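Local coordinates for protein dimethyl-sulfide monooxygenase (Hyphomicrobium sulfonivorans, PDB 6AK1) that oxidises dimethyl sulfide to methanethiol and formaldehyde with NADH and oxygen, as the large subunit of an FMN-dependent two-component monooxygenase, at residues L114-L119 with K170-S175; D178-R183 with V189-S194. All coordinates share one frame; numbering follows the deposited sequence.

Contact 1: L114-L119 with K170-S175; sequences LLARRL and KLWEGS
Trp-172 reaches across from residues 170-175 and gives its indole N-H to the backbone of Ala-116: NE1 lies 3.2 Å from Ala-116 O, with an N-H...O angle of 164°. The oxygen sits at the edge of the indole, in its plane. With CG placed anti to the carbonyl carbon (chi1 -75°), the indole spans the gap between two helix segments whose axes come no closer than 10.6 Å. Ala-116 O also accepts a hydrogen bond from Ser-120 OG, one turn on. Leu-119 meets the six-membered part of the indole, its CD1 3.9 Å from Trp-172 CZ2 at the ring edge. Beside the indole, the Ala-116 methyl also touches Leu-171, with CB 3.9 Å from Leu-171 CD1. An alanine in place of Trp-172 would probably open a gap beside Leu-119 and leave Ala-116 O without its donor from the other helix. Helices 112-126 and 157-174 meet here with their segment axes at 51°, and Met-168 extends the contact along the second helix. Leu-119 and Leu-115 rest on Trp-132 of barrel strand 130-135, while the ring of His-212, from a loop, meets Trp-172 nearly perpendicularly.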
# COMPACT_ATOMS: atom_id res chain seq x y z
N LEU A 114 13.03 6.84 -13.96
CA LEU A 114 13.44 5.47 -13.69
C LEU A 114 12.36 4.68 -12.95
O LEU A 114 12.15 3.50 -13.24
CB LEU A 114 14.74 5.45 -12.88
CG LEU A 114 16.01 5.91 -13.60
CD1 LEU A 114 17.18 5.85 -12.62
CD2 LEU A 114 16.27 5.08 -14.86
N LEU A 115 11.70 5.29 -11.97
CA LEU A 115 10.61 4.58 -11.31
C LEU A 115 9.51 4.25 -12.32
O LEU A 115 8.94 3.15 -12.29
CB LEU A 115 10.05 5.38 -10.13
CG LEU A 115 8.91 4.66 -9.36
CD1 LEU A 115 9.31 3.24 -8.94
CD2 LEU A 115 8.43 5.48 -8.16
N ALA A 116 9.23 5.18 -13.24
CA ALA A 116 8.24 4.94 -14.28
C ALA A 116 8.53 3.67 -15.06
O ALA A 116 7.61 2.89 -15.37
CB ALA A 116 8.19 6.14 -15.23
N ARG A 117 9.80 3.42 -15.39
CA ARG A 117 10.15 2.22 -16.14
C ARG A 117 10.01 0.97 -15.27
O ARG A 117 9.53 -0.06 -15.74
CB ARG A 117 11.58 2.31 -16.70
CG ARG A 117 11.95 1.13 -17.59
CD ARG A 117 13.39 1.21 -18.14
NE ARG A 117 14.38 0.89 -17.12
CZ ARG A 117 15.49 0.20 -17.35
NH1 ARG A 117 15.76 -0.23 -18.58
NH2 ARG A 117 16.34 -0.06 -16.36
N ARG A 118 10.42 1.05 -14.00
CA ARG A 118 10.32 -0.12 -13.15
C ARG A 118 8.87 -0.53 -12.93
O ARG A 118 8.56 -1.72 -12.90
CB ARG A 118 11.02 0.13 -11.81
CG ARG A 118 12.50 0.46 -11.94
CD ARG A 118 13.11 0.84 -10.58
NE ARG A 118 13.08 -0.28 -9.67
CZ ARG A 118 12.67 -0.24 -8.41
NH1 ARG A 118 12.26 0.89 -7.84
NH2 ARG A 118 12.70 -1.35 -7.70
N LEU A 119 7.97 0.44 -12.78
CA LEU A 119 6.56 0.11 -12.59
C LEU A 119 5.90 -0.33 -13.89
O LEU A 119 5.11 -1.27 -13.89
CB LEU A 119 5.81 1.30 -11.98
CG LEU A 119 6.15 1.56 -10.50
CD1 LEU A 119 5.69 2.93 -10.07
CD2 LEU A 119 5.52 0.49 -9.61
N LYS A 170 2.54 11.88 -17.43
CA LYS A 170 2.88 12.23 -18.81
C LYS A 170 3.59 11.08 -19.50
O LYS A 170 3.30 10.76 -20.65
CB LYS A 170 3.76 13.49 -18.84
CG LYS A 170 3.02 14.77 -18.48
CD LYS A 170 3.96 15.99 -18.51
CE LYS A 170 3.22 17.28 -18.11
NZ LYS A 170 4.15 18.45 -18.04
N LEU A 171 4.53 10.44 -18.80
CA LEU A 171 5.26 9.33 -19.40
C LEU A 171 4.32 8.17 -19.71
O LEU A 171 4.34 7.61 -20.82
CB LEU A 171 6.39 8.89 -18.47
CG LEU A 171 7.50 9.92 -18.29
CD1 LEU A 171 8.39 9.58 -17.11
CD2 LEU A 171 8.33 10.06 -19.59
N TRP A 172 3.45 7.82 -18.75
CA TRP A 172 2.60 6.63 -18.87
C TRP A 172 1.43 6.83 -19.83
O TRP A 172 1.10 5.92 -20.60
CB TRP A 172 2.04 6.24 -17.49
CG TRP A 172 3.02 5.58 -16.56
CD1 TRP A 172 4.09 4.78 -16.90
CD2 TRP A 172 3.02 5.65 -15.13
NE1 TRP A 172 4.74 4.35 -15.77
CE2 TRP A 172 4.10 4.87 -14.67
CE3 TRP A 172 2.20 6.30 -14.19
CZ2 TRP A 172 4.39 4.71 -13.30
CZ3 TRP A 172 2.49 6.14 -12.82
CH2 TRP A 172 3.58 5.36 -12.40
N GLU A 173 0.78 8.00 -19.78
CA GLU A 173 -0.45 8.26 -20.53
C GLU A 173 -0.23 9.02 -21.84
O GLU A 173 -0.89 8.71 -22.84
CB GLU A 173 -1.44 9.05 -19.67
CG GLU A 173 -1.85 8.37 -18.37
CD GLU A 173 -2.77 7.16 -18.60
OE1 GLU A 173 -3.42 7.08 -19.66
OE2 GLU A 173 -2.83 6.29 -17.70
N GLY A 174 0.66 10.01 -21.86
CA GLY A 174 0.75 10.90 -23.01
C GLY A 174 1.86 10.63 -24.01
O GLY A 174 1.70 10.92 -25.21
N SER A 175 2.97 10.07 -23.54
CA SER A 175 4.18 10.02 -24.37
C SER A 175 3.99 9.15 -25.61
O SER A 175 4.40 9.53 -26.71
CB SER A 175 5.36 9.54 -23.54
OG SER A 175 6.52 9.57 -24.34

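Contact 2: D178-R183 with V189-S194; sequences DDAVKR and VFTDGS
Arg-183 and Phe-190 run together in one direction. Arg-183 CG sits over one face of the phenyl ring, 4.0 Å from the centroid of Phe-190, in a CH-pi contact displaced toward the rim. The side chain runs extended from CG to NE, so that Phe-190 CZ lies over the centre of one guanidinium face, 3.7 Å from Arg-183 CZ. The two planes are 56° apart, too steep for a parallel stack, and the charged end forms a salt bridge with Glu-215. Phe-190 swings its ring to this side with CG anti to the backbone N (chi1 -163°). Its carbonyl oxygen takes two donors from one face of its plane, Lys-182 N at 2.7 Å and Arg-183 N at 3.0 Å from Phe-190 O.

Val-181 and Thr-191 form an antiparallel non-hydrogen-bonded pair, with Val-181 CG2 against Thr-191 OG1; both side chains also touch Trp-176. Next along, Asp-192 N donates to Ala-180 O in an almost straight bond (179°). Lys-182, bent at chi2, runs alongside Val-189 and Asp-192: its CG packs on Val-189 CG1, and its ammonium donates to Asp-179 O, 2.7 Å from NZ. A water joins Lys-182 NZ to Asp-192 OD2. Asp-192 OD1 instead accepts from both Ser-194 N and Ser-194 OG, from the same face of the carboxylate, and the backbone bond closes an Asx turn. The pairing belongs to a short, irregular beta hairpin of strands 181-184 and 189-191, with Ala-180 and Asp-192 bonded just beyond it, on the protein surface away from the annotated FMN-binding positions.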
# COMPACT_ATOMS: atom_id res chain seq x y z
N ASP A 178 -1.90 5.45 -28.34
CA ASP A 178 -2.42 4.08 -28.40
C ASP A 178 -1.94 3.33 -29.63
O ASP A 178 -1.56 2.16 -29.54
CB ASP A 178 -3.94 4.09 -28.35
CG ASP A 178 -4.49 4.32 -26.95
OD1 ASP A 178 -3.69 4.50 -26.00
OD2 ASP A 178 -5.73 4.30 -26.79
N ASP A 179 -1.94 3.98 -30.80
CA ASP A 179 -1.62 3.26 -32.02
C ASP A 179 -0.19 3.51 -32.52
O ASP A 179 0.11 3.23 -33.68
CB ASP A 179 -2.66 3.58 -33.10
CG ASP A 179 -2.41 4.89 -33.78
OD1 ASP A 179 -1.88 5.81 -33.11
OD2 ASP A 179 -2.73 5.00 -34.98
N ALA A 180 0.70 4.00 -31.64
CA ALA A 180 2.11 4.08 -31.97
C ALA A 180 2.69 2.70 -32.30
O ALA A 180 3.33 2.52 -33.34
CB ALA A 180 2.89 4.72 -30.82
N VAL A 181 2.48 1.73 -31.42
CA VAL A 181 3.11 0.42 -31.56
C VAL A 181 2.37 -0.38 -32.62
O VAL A 181 1.14 -0.50 -32.59
CB VAL A 181 3.14 -0.32 -30.21
CG1 VAL A 181 3.64 -1.74 -30.40
CG2 VAL A 181 4.04 0.41 -29.22
N LYS A 182 3.12 -0.93 -33.57
CA LYS A 182 2.58 -1.72 -34.67
C LYS A 182 2.90 -3.20 -34.56
O LYS A 182 2.06 -4.02 -34.93
CB LYS A 182 3.12 -1.21 -36.02
CG LYS A 182 2.93 0.26 -36.29
CD LYS A 182 1.45 0.67 -36.21
CE LYS A 182 1.29 2.13 -36.58
NZ LYS A 182 -0.08 2.62 -36.29
N ARG A 183 4.11 -3.53 -34.11
CA ARG A 183 4.55 -4.92 -33.95
C ARG A 183 4.34 -5.71 -35.24
O ARG A 183 3.95 -6.87 -35.24
CB ARG A 183 3.83 -5.59 -32.76
CG ARG A 183 4.38 -5.16 -31.39
CD ARG A 183 3.54 -5.57 -30.19
NE ARG A 183 4.27 -5.35 -28.94
CZ ARG A 183 5.09 -6.26 -28.40
NH1 ARG A 183 5.25 -7.44 -28.99
NH2 ARG A 183 5.75 -5.99 -27.28
N VAL A 189 7.80 -2.52 -39.19
CA VAL A 189 7.64 -1.38 -38.30
C VAL A 189 7.24 -1.91 -36.93
O VAL A 189 6.15 -2.46 -36.76
CB VAL A 189 6.61 -0.37 -38.85
CG1 VAL A 189 6.39 0.77 -37.87
CG2 VAL A 189 7.08 0.16 -40.23
N PHE A 190 8.11 -1.72 -35.94
CA PHE A 190 7.71 -2.07 -34.59
C PHE A 190 6.91 -0.94 -33.96
O PHE A 190 5.82 -1.17 -33.42
CB PHE A 190 8.93 -2.43 -33.74
CG PHE A 190 8.57 -3.17 -32.48
CD1 PHE A 190 8.16 -2.49 -31.35
CD2 PHE A 190 8.57 -4.56 -32.45
CE1 PHE A 190 7.80 -3.18 -30.20
CE2 PHE A 190 8.20 -5.25 -31.29
CZ PHE A 190 7.81 -4.56 -30.18
N THR A 191 7.44 0.29 -34.01
CA THR A 191 6.75 1.47 -33.50
C THR A 191 6.82 2.59 -34.54
O THR A 191 7.85 2.80 -35.19
CB THR A 191 7.38 1.96 -32.18
OG1 THR A 191 7.34 0.91 -31.20
CG2 THR A 191 6.64 3.18 -31.63
N ASP A 192 5.71 3.31 -34.70
CA ASP A 192 5.67 4.48 -35.57
C ASP A 192 6.11 5.69 -34.75
O ASP A 192 5.35 6.19 -33.91
CB ASP A 192 4.28 4.66 -36.16
CG ASP A 192 4.15 5.93 -37.04
OD1 ASP A 192 5.16 6.64 -37.27
OD2 ASP A 192 3.02 6.20 -37.47
N GLY A 193 7.32 6.18 -35.03
CA GLY A 193 7.94 7.27 -34.29
C GLY A 193 7.23 8.61 -34.38
O GLY A 193 7.58 9.53 -33.63
N SER A 194 6.25 8.76 -35.28
CA SER A 194 5.45 9.98 -35.30
C SER A 194 4.32 9.95 -34.29
O SER A 194 3.64 10.97 -34.12
CB SER A 194 4.88 10.26 -36.70
OG SER A 194 3.83 9.37 -37.02
O HOH W 1 0.46 5.34 -37.43

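In the fold
The two contacts follow in series along the chain: contact 1 closes on the last part of helix 157-174, and contact 2 opens a few residues later at the approach to strand 181-184. Their centres are about 17 Å apart, on the same side of the chain's centre, and the segments do not touch otherwise. Contact 1 is buried and joins two helices outside the parallel sheet of the TIM barrel; Leu-119 lies about 9 Å, side chain to side chain, from Thr-104, a probable FMN-binding residue. Contact 2 lies farther out, in a separate two-stranded antiparallel sheet. Arg-220 links their surroundings, with a hydrogen bond to Trp-172 O and a salt bridge to Asp-178.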